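Local atomic coordinates of tyrosinase (Burkholderia thailandensis, PDB entry 5ZRD), a protein that probably hydroxylates monophenols and oxidises the resulting catechols to quinones with oxygen at a pair of copper ions, as tyrosinases do. Residues P148-L158 and T309-F318; L367-P375 and A383-N391. One frame throughout, in Å; residues are numbered along the deposited sequence.

Interaction 1 (P148-L158 and T309-F318); sequences PLRSFVLPVAL and TAGMDPIFFF
M312 packs against F152, L154 and L158, and its side chain can be followed atom by atom. CB lies 4.5 Å from F152 CD2. CG is then beside the backbone N (chi1 -64°) and approaches L154 CD2. The chain bends at chi2, which sets SD 4.2 Å from the same L154 CD2. SD also makes a Met-aromatic contact with F152, oblique to the ring, 5.5 Å from its centroid. CE ends the chain 4.4 Å from L158 CD2. Further on, P314 packs against the backbone carbonyls of P148 and L149. Its CB is 3.6 Å from L149 O and its CG 3.4 Å from P148 O. The L149 and F318 side chains cross at about a right angle, and both L149 methyls touch CZ. D313 reaches the other segment through a water, which donates to R150 O and weakly to D313 OD2. D313 OD1 accepts from I315 N at 2.9 Å, capping the start of helix 315-334, and also pairs with R179. The contact is buried near the tyrosinase dicopper site, consistent with a second-shell position: the helix that follows carries F316 of the oxygen pocket and the copper ligand H320.

Interaction 2 (L367-P375 and A383-N391); sequences LNLTTPLNP and AYTSEDCIN
L373 lays its side chain against the T385-S386 peptide. With CG beside the backbone N (chi1 -61°), CD1 comes within 3.5 Å of T385 C and as near to S386 N. CD1 also touches C389 SG. The backbones are joined here by L373 N, which donates to Y384 O at 2.8 Å with an angle of 175° at the hydrogen. P372 and A383 meet through their CB atoms, 4.0 Å apart. T385 turns its two branches to different tasks. CG2 presses on T370 O at 3.1 Å, a tight contact. OG1 accepts from E387 N in an ST turn and donates to D388 OD2. That oxygen is gripped twice, since T385 N also donates to it. At the turn of N368-T371, L369 packs on S386 and E387. Its CD2 meets S386 CB at 3.9 Å, while its CB faces E387 OE1. E387 N gives L369 O a weak bond. One water ties the two segments together: it donates to N368 O and T371 O and accepts from S386 N. The S386 hydroxyl hydrogen-bonds to the T92 hydroxyl.

Helix 90-108, which carries the copper ligand H94, packs along these two segments: W93 touches L373, and M96 touches both Y384 and C389. W93 NE1 also bonds to N374 O. At the far end N391 is the N-cap of helix 392-396, bonding through OD1 to R394 N.

Overall arrangement
From the N terminus, the chain reaches 148-158 after strand 143-146 and returns to it at 309-318, so interaction 1 closes a loop of 150 residues. That loop includes helix 274-285 with the copper ligands H277 and H281. Helix 315-334 then leads on to interaction 2, where 367-375 and 383-391 close a loop of only seven residues. The two contacts are in series and neither nest nor cross. Their centres are 26 Å apart, and their nearest atoms about 11 Å. Interaction 1 ties a long loop to the start of helix 315-334. Interaction 2 sets two short strands against helix 90-108. Both helices supply copper ligands.

Interaction 1 (P148-L158 and T309-F318)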
ATOM      1  N   PRO A 148     -45.190  -8.374  -3.321  1.00 36.12           N
ATOM      2  CA  PRO A 148     -43.865  -7.765  -3.306  1.00 33.81           C
ATOM      3  C   PRO A 148     -43.138  -7.829  -1.949  1.00 34.48           C
ATOM      4  O   PRO A 148     -41.941  -7.562  -1.900  1.00 37.35           O
ATOM      5  CB  PRO A 148     -44.135  -6.287  -3.620  1.00 35.75           C
ATOM      6  CG  PRO A 148     -45.455  -6.044  -2.970  1.00 37.94           C
ATOM      7  CD  PRO A 148     -46.219  -7.344  -3.139  1.00 35.95           C
ATOM      8  N   LEU A 149     -43.846  -8.184  -0.873  1.00 33.65           N
ATOM      9  CA  LEU A 149     -43.299  -8.161   0.501  1.00 34.63           C
ATOM     10  C   LEU A 149     -42.641  -9.502   0.890  1.00 37.24           C
ATOM     11  O   LEU A 149     -41.878  -9.509   1.858  1.00 35.92           O
ATOM     12  CB  LEU A 149     -44.433  -7.839   1.483  1.00 32.31           C
ATOM     13  CG  LEU A 149     -45.352  -6.676   1.108  1.00 31.50           C
ATOM     14  CD1 LEU A 149     -46.435  -6.474   2.189  1.00 31.28           C
ATOM     15  CD2 LEU A 149     -44.535  -5.420   0.918  1.00 30.02           C
ATOM     16  N   ARG A 150     -42.900 -10.612   0.172  1.00 35.80           N
ATOM     17  CA  ARG A 150     -42.341 -11.904   0.558  1.00 38.94           C
ATOM     18  C   ARG A 150     -40.853 -11.993   0.209  1.00 37.04           C
ATOM     19  O   ARG A 150     -40.134 -12.730   0.858  1.00 36.10           O
ATOM     20  CB  ARG A 150     -43.094 -13.092  -0.047  1.00 46.93           C
ATOM     21  CG  ARG A 150     -43.042 -13.261  -1.558  1.00 59.77           C
ATOM     22  CD  ARG A 150     -43.071 -14.748  -1.915  1.00 72.35           C
ATOM     23  NE  ARG A 150     -43.677 -15.608  -0.882  1.00 78.33           N
ATOM     24  CZ  ARG A 150     -43.371 -16.892  -0.648  1.00 78.53           C
ATOM     25  NH1 ARG A 150     -42.289 -17.431  -1.182  1.00 77.27           N
ATOM     26  NH2 ARG A 150     -44.169 -17.639   0.103  1.00 69.13           N
ATOM     27  N   SER A 151     -40.383 -11.233  -0.765  1.00 31.92           N
ATOM     28  CA  SER A 151     -39.017 -11.382  -1.217  1.00 32.47           C
ATOM     29  C   SER A 151     -38.786 -10.355  -2.311  1.00 32.87           C
ATOM     30  O   SER A 151     -39.707  -9.626  -2.735  1.00 36.53           O
ATOM     31  CB  SER A 151     -38.742 -12.766  -1.723  1.00 32.21           C
ATOM     32  OG  SER A 151     -39.688 -13.074  -2.741  1.00 36.06           O
ATOM     33  N   PHE A 152     -37.567 -10.297  -2.774  1.00 33.94           N
ATOM     34  CA  PHE A 152     -37.256  -9.340  -3.839  1.00 34.07           C
ATOM     35  C   PHE A 152     -36.199  -9.964  -4.736  1.00 33.08           C
ATOM     36  O   PHE A 152     -35.312 -10.653  -4.266  1.00 34.48           O
ATOM     37  CB  PHE A 152     -36.810  -8.012  -3.242  1.00 32.53           C
ATOM     38  CG  PHE A 152     -36.223  -7.003  -4.195  1.00 33.59           C
ATOM     39  CD1 PHE A 152     -37.033  -6.324  -5.094  1.00 31.87           C
ATOM     40  CD2 PHE A 152     -34.883  -6.664  -4.124  1.00 30.98           C
ATOM     41  CE1 PHE A 152     -36.511  -5.358  -5.932  1.00 29.81           C
ATOM     42  CE2 PHE A 152     -34.365  -5.681  -4.950  1.00 32.76           C
ATOM     43  CZ  PHE A 152     -35.175  -5.036  -5.856  1.00 32.57           C
ATOM     44  N   VAL A 153     -36.410  -9.771  -6.021  1.00 37.07           N
ATOM     45  CA  VAL A 153     -35.588 -10.299  -7.081  1.00 34.63           C
ATOM     46  C   VAL A 153     -34.676  -9.145  -7.493  1.00 34.59           C
ATOM     47  O   VAL A 153     -35.145  -8.046  -7.754  1.00 42.03           O
ATOM     48  CB  VAL A 153     -36.457 -10.781  -8.273  1.00 35.60           C
ATOM     49  CG1 VAL A 153     -35.620 -11.351  -9.404  1.00 38.33           C
ATOM     50  CG2 VAL A 153     -37.522 -11.799  -7.859  1.00 37.43           C
ATOM     51  N   LEU A 154     -33.393  -9.388  -7.571  1.00 34.76           N
ATOM     52  CA  LEU A 154     -32.462  -8.340  -7.864  1.00 34.46           C
ATOM     53  C   LEU A 154     -32.561  -7.984  -9.357  1.00 39.22           C
ATOM     54  O   LEU A 154     -32.505  -8.873 -10.181  1.00 36.93           O
ATOM     55  CB  LEU A 154     -31.068  -8.847  -7.497  1.00 34.85           C
ATOM     56  CG  LEU A 154     -30.812  -9.075  -6.006  1.00 38.13           C
ATOM     57  CD1 LEU A 154     -29.405  -9.604  -5.776  1.00 39.14           C
ATOM     58  CD2 LEU A 154     -31.022  -7.791  -5.225  1.00 34.93           C
ATOM     59  N   PRO A 155     -32.718  -6.686  -9.700  1.00 40.78           N
ATOM     60  CA  PRO A 155     -32.764  -6.265 -11.126  1.00 39.98           C
ATOM     61  C   PRO A 155     -31.401  -6.274 -11.841  1.00 41.93           C
ATOM     62  O   PRO A 155     -31.348  -6.388 -13.062  1.00 45.88           O
ATOM     63  CB  PRO A 155     -33.274  -4.817 -11.075  1.00 38.39           C
ATOM     64  CG  PRO A 155     -32.784  -4.322  -9.737  1.00 40.47           C
ATOM     65  CD  PRO A 155     -32.987  -5.519  -8.831  1.00 39.03           C
ATOM     66  N   VAL A 156     -30.330  -6.078 -11.072  1.00 41.43           N
ATOM     67  CA  VAL A 156     -28.966  -6.184 -11.527  1.00 38.87           C
ATOM     68  C   VAL A 156     -28.222  -6.977 -10.468  1.00 40.32           C
ATOM     69  O   VAL A 156     -28.750  -7.191  -9.377  1.00 37.53           O
ATOM     70  CB  VAL A 156     -28.287  -4.817 -11.719  1.00 42.33           C
ATOM     71  CG1 VAL A 156     -28.948  -4.015 -12.825  1.00 49.67           C
ATOM     72  CG2 VAL A 156     -28.270  -4.029 -10.429  1.00 42.66           C
ATOM     73  N   ALA A 157     -26.999  -7.351 -10.800  1.00 38.71           N
ATOM     74  CA  ALA A 157     -26.202  -8.168  -9.918  1.00 41.81           C
ATOM     75  C   ALA A 157     -25.533  -7.280  -8.866  1.00 38.89           C
ATOM     76  O   ALA A 157     -25.224  -6.145  -9.097  1.00 38.04           O
ATOM     77  CB  ALA A 157     -25.171  -8.946 -10.703  1.00 44.27           C
ATOM     78  N   LEU A 158     -25.355  -7.851  -7.702  1.00 39.51           N
ATOM     79  CA  LEU A 158     -24.426  -7.356  -6.743  1.00 40.03           C
ATOM     80  C   LEU A 158     -23.085  -7.951  -7.126  1.00 36.42           C
ATOM     81  O   LEU A 158     -22.873  -9.136  -6.935  1.00 32.90           O
ATOM     82  CB  LEU A 158     -24.823  -7.835  -5.346  1.00 38.25           C
ATOM     83  CG  LEU A 158     -26.074  -7.187  -4.769  1.00 38.94           C
ATOM     84  CD1 LEU A 158     -26.481  -7.885  -3.485  1.00 37.19           C
ATOM     85  CD2 LEU A 158     -25.830  -5.707  -4.520  1.00 41.30           C
ATOM     86  N   THR A 309     -26.721  -8.081   2.983  1.00 30.07           N
ATOM     87  CA  THR A 309     -27.839  -7.942   2.053  1.00 30.24           C
ATOM     88  C   THR A 309     -29.189  -8.004   2.772  1.00 30.74           C
ATOM     89  O   THR A 309     -30.231  -8.086   2.136  1.00 32.61           O
ATOM     90  CB  THR A 309     -27.785  -9.048   0.984  1.00 36.17           C
ATOM     91  OG1 THR A 309     -27.784 -10.361   1.567  1.00 33.75           O
ATOM     92  CG2 THR A 309     -26.553  -8.915   0.123  1.00 38.59           C
ATOM     93  N   ALA A 310     -29.217  -7.901   4.085  1.00 33.14           N
ATOM     94  CA  ALA A 310     -30.511  -7.889   4.809  1.00 29.40           C
ATOM     95  C   ALA A 310     -31.440  -6.798   4.275  1.00 27.33           C
ATOM     96  O   ALA A 310     -32.653  -6.943   4.278  1.00 25.49           O
ATOM     97  CB  ALA A 310     -30.261  -7.655   6.267  1.00 29.73           C
ATOM     98  N   GLY A 311     -30.874  -5.673   3.872  1.00 32.55           N
ATOM     99  CA  GLY A 311     -31.717  -4.562   3.388  1.00 33.27           C
ATOM    100  C   GLY A 311     -32.461  -4.899   2.098  1.00 33.19           C
ATOM    101  O   GLY A 311     -33.376  -4.173   1.742  1.00 30.09           O
ATOM    102  N   MET A 312     -32.102  -5.988   1.406  1.00 32.55           N
ATOM    103  CA  MET A 312     -32.789  -6.334   0.145  1.00 30.01           C
ATOM    104  C   MET A 312     -34.038  -7.150   0.451  1.00 28.53           C
ATOM    105  O   MET A 312     -34.818  -7.372  -0.435  1.00 30.12           O
ATOM    106  CB  MET A 312     -31.906  -7.151  -0.797  1.00 27.97           C
ATOM    107  CG  MET A 312     -30.683  -6.423  -1.293  1.00 26.30           C
ATOM    108  SD  MET A 312     -31.105  -4.922  -2.211  1.00 34.43           S
ATOM    109  CE  MET A 312     -29.493  -4.239  -2.565  1.00 34.13           C
ATOM    110  N   ASP A 313     -34.225  -7.602   1.675  1.00 28.70           N
ATOM    111  CA  ASP A 313     -35.458  -8.304   2.021  1.00 30.10           C
ATOM    112  C   ASP A 313     -36.490  -7.307   2.555  1.00 30.05           C
ATOM    113  O   ASP A 313     -36.264  -6.711   3.583  1.00 32.35           O
ATOM    114  CB  ASP A 313     -35.196  -9.362   3.062  1.00 29.57           C
ATOM    115  CG  ASP A 313     -36.414 -10.198   3.372  1.00 31.58           C
ATOM    116  OD1 ASP A 313     -37.585  -9.707   3.223  1.00 32.25           O
ATOM    117  OD2 ASP A 313     -36.162 -11.372   3.744  1.00 28.80           O
ATOM    118  N   PRO A 314     -37.641  -7.164   1.886  1.00 34.05           N
ATOM    119  CA  PRO A 314     -38.679  -6.194   2.302  1.00 33.85           C
ATOM    120  C   PRO A 314     -39.022  -6.243   3.798  1.00 33.84           C
ATOM    121  O   PRO A 314     -39.398  -5.175   4.346  1.00 30.92           O
ATOM    122  CB  PRO A 314     -39.912  -6.555   1.463  1.00 34.58           C
ATOM    123  CG  PRO A 314     -39.323  -7.146   0.197  1.00 32.59           C
ATOM    124  CD  PRO A 314     -38.094  -7.884   0.673  1.00 33.70           C
ATOM    125  N   ILE A 315     -38.875  -7.425   4.438  1.00 30.92           N
ATOM    126  CA  ILE A 315     -39.236  -7.590   5.842  1.00 31.38           C
ATOM    127  C   ILE A 315     -38.285  -6.757   6.696  1.00 30.33           C
ATOM    128  O   ILE A 315     -38.624  -6.409   7.836  1.00 29.98           O
ATOM    129  CB  ILE A 315     -39.234  -9.063   6.319  1.00 29.76           C
ATOM    130  CG1 ILE A 315     -40.070  -9.244   7.580  1.00 31.39           C
ATOM    131  CG2 ILE A 315     -37.847  -9.603   6.578  1.00 30.30           C
ATOM    132  CD1 ILE A 315     -40.467 -10.690   7.821  1.00 33.59           C
ATOM    133  N   PHE A 316     -37.086  -6.513   6.186  1.00 29.12           N
ATOM    134  CA  PHE A 316     -36.172  -5.604   6.899  1.00 29.90           C
ATOM    135  C   PHE A 316     -36.894  -4.337   7.373  1.00 28.84           C
ATOM    136  O   PHE A 316     -36.710  -3.922   8.488  1.00 32.88           O
ATOM    137  CB  PHE A 316     -35.002  -5.201   6.024  1.00 28.60           C
ATOM    138  CG  PHE A 316     -34.026  -4.271   6.695  1.00 30.52           C
ATOM    139  CD1 PHE A 316     -34.254  -2.904   6.711  1.00 28.80           C
ATOM    140  CD2 PHE A 316     -32.866  -4.763   7.277  1.00 29.04           C
ATOM    141  CE1 PHE A 316     -33.348  -2.064   7.323  1.00 29.74           C
ATOM    142  CE2 PHE A 316     -31.962  -3.920   7.897  1.00 27.85           C
ATOM    143  CZ  PHE A 316     -32.213  -2.574   7.925  1.00 30.27           C
ATOM    144  N   PHE A 317     -37.756  -3.768   6.562  1.00 31.01           N
ATOM    145  CA  PHE A 317     -38.304  -2.429   6.838  1.00 30.69           C
ATOM    146  C   PHE A 317     -39.495  -2.517   7.795  1.00 33.99           C
ATOM    147  O   PHE A 317     -39.693  -1.603   8.622  1.00 31.86           O
ATOM    148  CB  PHE A 317     -38.605  -1.713   5.519  1.00 28.06           C
ATOM    149  CG  PHE A 317     -37.328  -1.371   4.821  1.00 27.74           C
ATOM    150  CD1 PHE A 317     -36.700  -2.310   4.034  1.00 29.97           C
ATOM    151  CD2 PHE A 317     -36.655  -0.211   5.126  1.00 26.29           C
ATOM    152  CE1 PHE A 317     -35.463  -2.047   3.478  1.00 29.29           C
ATOM    153  CE2 PHE A 317     -35.420   0.057   4.555  1.00 28.69           C
ATOM    154  CZ  PHE A 317     -34.825  -0.856   3.732  1.00 29.13           C
ATOM    155  N   PHE A 318     -40.253  -3.606   7.719  1.00 30.24           N
ATOM    156  CA  PHE A 318     -41.362  -3.834   8.661  1.00 29.30           C
ATOM    157  C   PHE A 318     -40.810  -4.042  10.083  1.00 31.48           C
ATOM    158  O   PHE A 318     -41.380  -3.593  11.089  1.00 31.17           O
ATOM    159  CB  PHE A 318     -42.186  -5.036   8.183  1.00 31.19           C
ATOM    160  CG  PHE A 318     -42.972  -4.709   6.941  1.00 31.08           C
ATOM    161  CD1 PHE A 318     -42.386  -4.796   5.693  1.00 31.65           C
ATOM    162  CD2 PHE A 318     -44.252  -4.206   7.030  1.00 31.13           C
ATOM    163  CE1 PHE A 318     -43.082  -4.421   4.563  1.00 35.06           C
ATOM    164  CE2 PHE A 318     -44.957  -3.866   5.888  1.00 34.33           C
ATOM    165  CZ  PHE A 318     -44.372  -3.972   4.659  1.00 32.31           C
TER
HETATM  166  O   HOH W   1     -36.926 -12.884   1.178  1.00 29.50           O

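Interaction 2 (L367-P375 and A383-N391)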
ATOM      1  N   LEU A 367     -18.347   9.946  16.739  1.00 36.23           N
ATOM      2  CA  LEU A 367     -19.736   9.948  16.374  1.00 34.30           C
ATOM      3  C   LEU A 367     -20.534  10.639  17.480  1.00 35.95           C
ATOM      4  O   LEU A 367     -20.356  10.319  18.678  1.00 37.20           O
ATOM      5  CB  LEU A 367     -20.231   8.507  16.207  1.00 34.51           C
ATOM      6  CG  LEU A 367     -19.386   7.621  15.306  1.00 36.19           C
ATOM      7  CD1 LEU A 367     -19.946   6.200  15.232  1.00 38.56           C
ATOM      8  CD2 LEU A 367     -19.312   8.218  13.921  1.00 32.70           C
ATOM      9  N   ASN A 368     -21.435  11.535  17.066  1.00 34.61           N
ATOM     10  CA  ASN A 368     -22.264  12.309  17.994  1.00 38.29           C
ATOM     11  C   ASN A 368     -23.584  12.720  17.299  1.00 36.44           C
ATOM     12  O   ASN A 368     -23.914  12.205  16.221  1.00 35.87           O
ATOM     13  CB  ASN A 368     -21.435  13.480  18.519  1.00 41.89           C
ATOM     14  CG  ASN A 368     -20.999  14.370  17.378  1.00 40.11           C
ATOM     15  OD1 ASN A 368     -21.852  14.920  16.688  1.00 42.07           O
ATOM     16  ND2 ASN A 368     -19.704  14.415  17.108  1.00 38.21           N
ATOM     17  N   LEU A 369     -24.363  13.618  17.899  1.00 35.24           N
ATOM     18  CA  LEU A 369     -25.736  13.926  17.379  1.00 38.48           C
ATOM     19  C   LEU A 369     -25.669  14.822  16.140  1.00 38.86           C
ATOM     20  O   LEU A 369     -26.680  15.022  15.462  1.00 41.45           O
ATOM     21  CB  LEU A 369     -26.566  14.602  18.475  1.00 40.14           C
ATOM     22  CG  LEU A 369     -26.805  13.743  19.717  1.00 47.56           C
ATOM     23  CD1 LEU A 369     -27.144  14.606  20.921  1.00 54.65           C
ATOM     24  CD2 LEU A 369     -27.886  12.712  19.465  1.00 47.05           C
ATOM     25  N   THR A 370     -24.463  15.318  15.869  1.00 39.93           N
ATOM     26  CA  THR A 370     -24.093  16.190  14.748  1.00 41.05           C
ATOM     27  C   THR A 370     -23.644  15.358  13.542  1.00 38.40           C
ATOM     28  O   THR A 370     -23.562  15.869  12.440  1.00 36.51           O
ATOM     29  CB  THR A 370     -23.001  17.161  15.251  1.00 40.72           C
ATOM     30  OG1 THR A 370     -23.765  18.269  15.707  1.00 44.69           O
ATOM     31  CG2 THR A 370     -21.966  17.625  14.253  1.00 42.38           C
ATOM     32  N   THR A 371     -23.292  14.092  13.755  1.00 40.33           N
ATOM     33  CA  THR A 371     -22.702  13.296  12.671  1.00 36.81           C
ATOM     34  C   THR A 371     -23.745  13.089  11.569  1.00 33.28           C
ATOM     35  O   THR A 371     -24.869  12.690  11.859  1.00 30.04           O
ATOM     36  CB  THR A 371     -22.141  11.964  13.189  1.00 38.82           C
ATOM     37  OG1 THR A 371     -21.210  12.227  14.236  1.00 34.11           O
ATOM     38  CG2 THR A 371     -21.425  11.175  12.120  1.00 38.43           C
ATOM     39  N   PRO A 372     -23.365  13.383  10.306  1.00 33.75           N
ATOM     40  CA  PRO A 372     -24.128  13.084   9.098  1.00 34.64           C
ATOM     41  C   PRO A 372     -24.606  11.622   9.102  1.00 36.76           C
ATOM     42  O   PRO A 372     -23.791  10.703   9.323  1.00 33.42           O
ATOM     43  CB  PRO A 372     -23.156  13.248   7.921  1.00 36.08           C
ATOM     44  CG  PRO A 372     -22.064  14.088   8.464  1.00 37.49           C
ATOM     45  CD  PRO A 372     -21.983  13.688   9.918  1.00 36.15           C
ATOM     46  N   LEU A 373     -25.897  11.426   8.900  1.00 34.37           N
ATOM     47  CA  LEU A 373     -26.453  10.081   8.724  1.00 36.35           C
ATOM     48  C   LEU A 373     -26.508   9.786   7.224  1.00 35.41           C
ATOM     49  O   LEU A 373     -27.578   9.755   6.647  1.00 32.01           O
ATOM     50  CB  LEU A 373     -27.844  10.006   9.368  1.00 35.66           C
ATOM     51  CG  LEU A 373     -27.849  10.268  10.877  1.00 35.04           C
ATOM     52  CD1 LEU A 373     -29.252  10.403  11.425  1.00 34.41           C
ATOM     53  CD2 LEU A 373     -27.097   9.177  11.595  1.00 36.51           C
ATOM     54  N   ASN A 374     -25.328   9.579   6.635  1.00 38.44           N
ATOM     55  CA  ASN A 374     -25.161   9.340   5.185  1.00 37.87           C
ATOM     56  C   ASN A 374     -25.936   8.091   4.752  1.00 42.62           C
ATOM     57  O   ASN A 374     -25.993   7.120   5.481  1.00 44.34           O
ATOM     58  CB  ASN A 374     -23.694   9.174   4.828  1.00 35.79           C
ATOM     59  CG  ASN A 374     -22.882  10.390   5.211  1.00 38.11           C
ATOM     60  OD1 ASN A 374     -21.765  10.252   5.684  1.00 37.74           O
ATOM     61  ND2 ASN A 374     -23.436  11.578   5.020  1.00 34.74           N
ATOM     62  N   PRO A 375     -26.537   8.101   3.577  1.00 42.41           N
ATOM     63  CA  PRO A 375     -26.476   9.177   2.580  1.00 39.78           C
ATOM     64  C   PRO A 375     -27.719  10.087   2.542  1.00 41.07           C
ATOM     65  O   PRO A 375     -27.992  10.743   1.524  1.00 42.78           O
ATOM     66  CB  PRO A 375     -26.433   8.342   1.292  1.00 41.37           C
ATOM     67  CG  PRO A 375     -27.426   7.212   1.579  1.00 40.37           C
ATOM     68  CD  PRO A 375     -27.297   6.951   3.074  1.00 40.42           C
ATOM     69  N   ALA A 383     -27.049  17.109   4.642  1.00 49.01           N
ATOM     70  CA  ALA A 383     -27.079  15.817   5.296  1.00 43.46           C
ATOM     71  C   ALA A 383     -27.958  15.861   6.556  1.00 40.32           C
ATOM     72  O   ALA A 383     -27.782  16.707   7.430  1.00 41.42           O
ATOM     73  CB  ALA A 383     -25.672  15.411   5.631  1.00 43.34           C
ATOM     74  N   TYR A 384     -28.916  14.953   6.644  1.00 37.49           N
ATOM     75  CA  TYR A 384     -29.580  14.677   7.929  1.00 35.58           C
ATOM     76  C   TYR A 384     -28.541  14.299   8.996  1.00 35.75           C
ATOM     77  O   TYR A 384     -27.524  13.668   8.692  1.00 37.94           O
ATOM     78  CB  TYR A 384     -30.586  13.538   7.799  1.00 31.68           C
ATOM     79  CG  TYR A 384     -31.960  13.916   7.324  1.00 31.85           C
ATOM     80  CD1 TYR A 384     -32.948  14.305   8.214  1.00 35.69           C
ATOM     81  CD2 TYR A 384     -32.290  13.827   5.993  1.00 33.08           C
ATOM     82  CE1 TYR A 384     -34.230  14.615   7.786  1.00 35.13           C
ATOM     83  CE2 TYR A 384     -33.559  14.138   5.546  1.00 33.19           C
ATOM     84  CZ  TYR A 384     -34.531  14.540   6.438  1.00 32.93           C
ATOM     85  OH  TYR A 384     -35.779  14.838   5.965  1.00 33.66           O
ATOM     86  N   THR A 385     -28.823  14.722  10.237  1.00 38.19           N
ATOM     87  CA  THR A 385     -28.152  14.292  11.451  1.00 38.16           C
ATOM     88  C   THR A 385     -29.193  13.761  12.433  1.00 33.94           C
ATOM     89  O   THR A 385     -30.382  13.917  12.230  1.00 33.02           O
ATOM     90  CB  THR A 385     -27.439  15.440  12.190  1.00 44.15           C
ATOM     91  OG1 THR A 385     -28.468  16.283  12.716  1.00 43.02           O
ATOM     92  CG2 THR A 385     -26.456  16.202  11.322  1.00 42.08           C
ATOM     93  N   SER A 386     -28.697  13.187  13.521  1.00 34.80           N
ATOM     94  CA  SER A 386     -29.531  12.713  14.587  1.00 37.68           C
ATOM     95  C   SER A 386     -30.362  13.868  15.162  1.00 39.77           C
ATOM     96  O   SER A 386     -31.465  13.628  15.647  1.00 39.24           O
ATOM     97  CB  SER A 386     -28.716  12.059  15.668  1.00 40.51           C
ATOM     98  OG  SER A 386     -28.137  10.845  15.227  1.00 37.92           O
ATOM     99  N   GLU A 387     -29.855  15.102  15.086  1.00 44.13           N
ATOM    100  CA  GLU A 387     -30.512  16.268  15.739  1.00 47.38           C
ATOM    101  C   GLU A 387     -31.820  16.566  14.996  1.00 41.07           C
ATOM    102  O   GLU A 387     -32.758  17.027  15.591  1.00 36.83           O
ATOM    103  CB  GLU A 387     -29.530  17.445  15.843  1.00 58.78           C
ATOM    104  CG  GLU A 387     -29.836  18.426  16.971  1.00 77.71           C
ATOM    105  CD  GLU A 387     -29.226  18.182  18.353  1.00 86.82           C
ATOM    106  OE1 GLU A 387     -27.979  18.120  18.444  1.00 86.72           O
ATOM    107  OE2 GLU A 387     -30.002  18.113  19.356  1.00 73.36           O
ATOM    108  N   ASP A 388     -31.881  16.190  13.719  1.00 38.28           N
ATOM    109  CA  ASP A 388     -33.053  16.345  12.876  1.00 35.63           C
ATOM    110  C   ASP A 388     -34.154  15.286  13.052  1.00 37.89           C
ATOM    111  O   ASP A 388     -35.202  15.465  12.436  1.00 37.32           O
ATOM    112  CB  ASP A 388     -32.619  16.329  11.406  1.00 35.24           C
ATOM    113  CG  ASP A 388     -31.617  17.423  11.079  1.00 38.73           C
ATOM    114  OD1 ASP A 388     -31.901  18.583  11.441  1.00 39.59           O
ATOM    115  OD2 ASP A 388     -30.536  17.135  10.502  1.00 37.59           O
ATOM    116  N   CYS A 389     -33.965  14.224  13.870  1.00 36.90           N
ATOM    117  CA  CYS A 389     -34.997  13.117  13.960  1.00 38.13           C
ATOM    118  C   CYS A 389     -35.158  12.586  15.388  1.00 37.93           C
ATOM    119  O   CYS A 389     -35.490  11.384  15.637  1.00 41.25           O
ATOM    120  CB  CYS A 389     -34.680  11.962  13.022  1.00 39.00           C
ATOM    121  SG  CYS A 389     -33.023  11.269  13.261  1.00 38.71           S
ATOM    122  N   ILE A 390     -35.035  13.495  16.345  1.00 35.54           N
ATOM    123  CA  ILE A 390     -35.308  13.127  17.736  1.00 34.82           C
ATOM    124  C   ILE A 390     -36.823  12.970  17.945  1.00 33.54           C
ATOM    125  O   ILE A 390     -37.316  11.967  18.490  1.00 31.19           O
ATOM    126  CB  ILE A 390     -34.646  14.134  18.691  1.00 36.07           C
ATOM    127  CG1 ILE A 390     -33.142  14.201  18.404  1.00 35.86           C
ATOM    128  CG2 ILE A 390     -34.946  13.778  20.144  1.00 37.50           C
ATOM    129  CD1 ILE A 390     -32.372  15.169  19.247  1.00 36.84           C
ATOM    130  N   ASN A 391     -37.591  13.935  17.490  1.00 34.40           N
ATOM    131  CA  ASN A 391     -38.994  13.905  17.764  1.00 34.13           C
ATOM    132  C   ASN A 391     -39.715  13.575  16.465  1.00 35.25           C
ATOM    133  O   ASN A 391     -39.803  14.434  15.571  1.00 33.53           O
ATOM    134  CB  ASN A 391     -39.500  15.234  18.328  1.00 35.79           C
ATOM    135  CG  ASN A 391     -40.961  15.163  18.710  1.00 38.00           C
ATOM    136  OD1 ASN A 391     -41.776  14.617  17.968  1.00 38.58           O
ATOM    137  ND2 ASN A 391     -41.295  15.662  19.889  1.00 40.41           N
TER
HETATM  138  O   HOH W   2     -25.706  12.109  14.244  1.00 34.80           O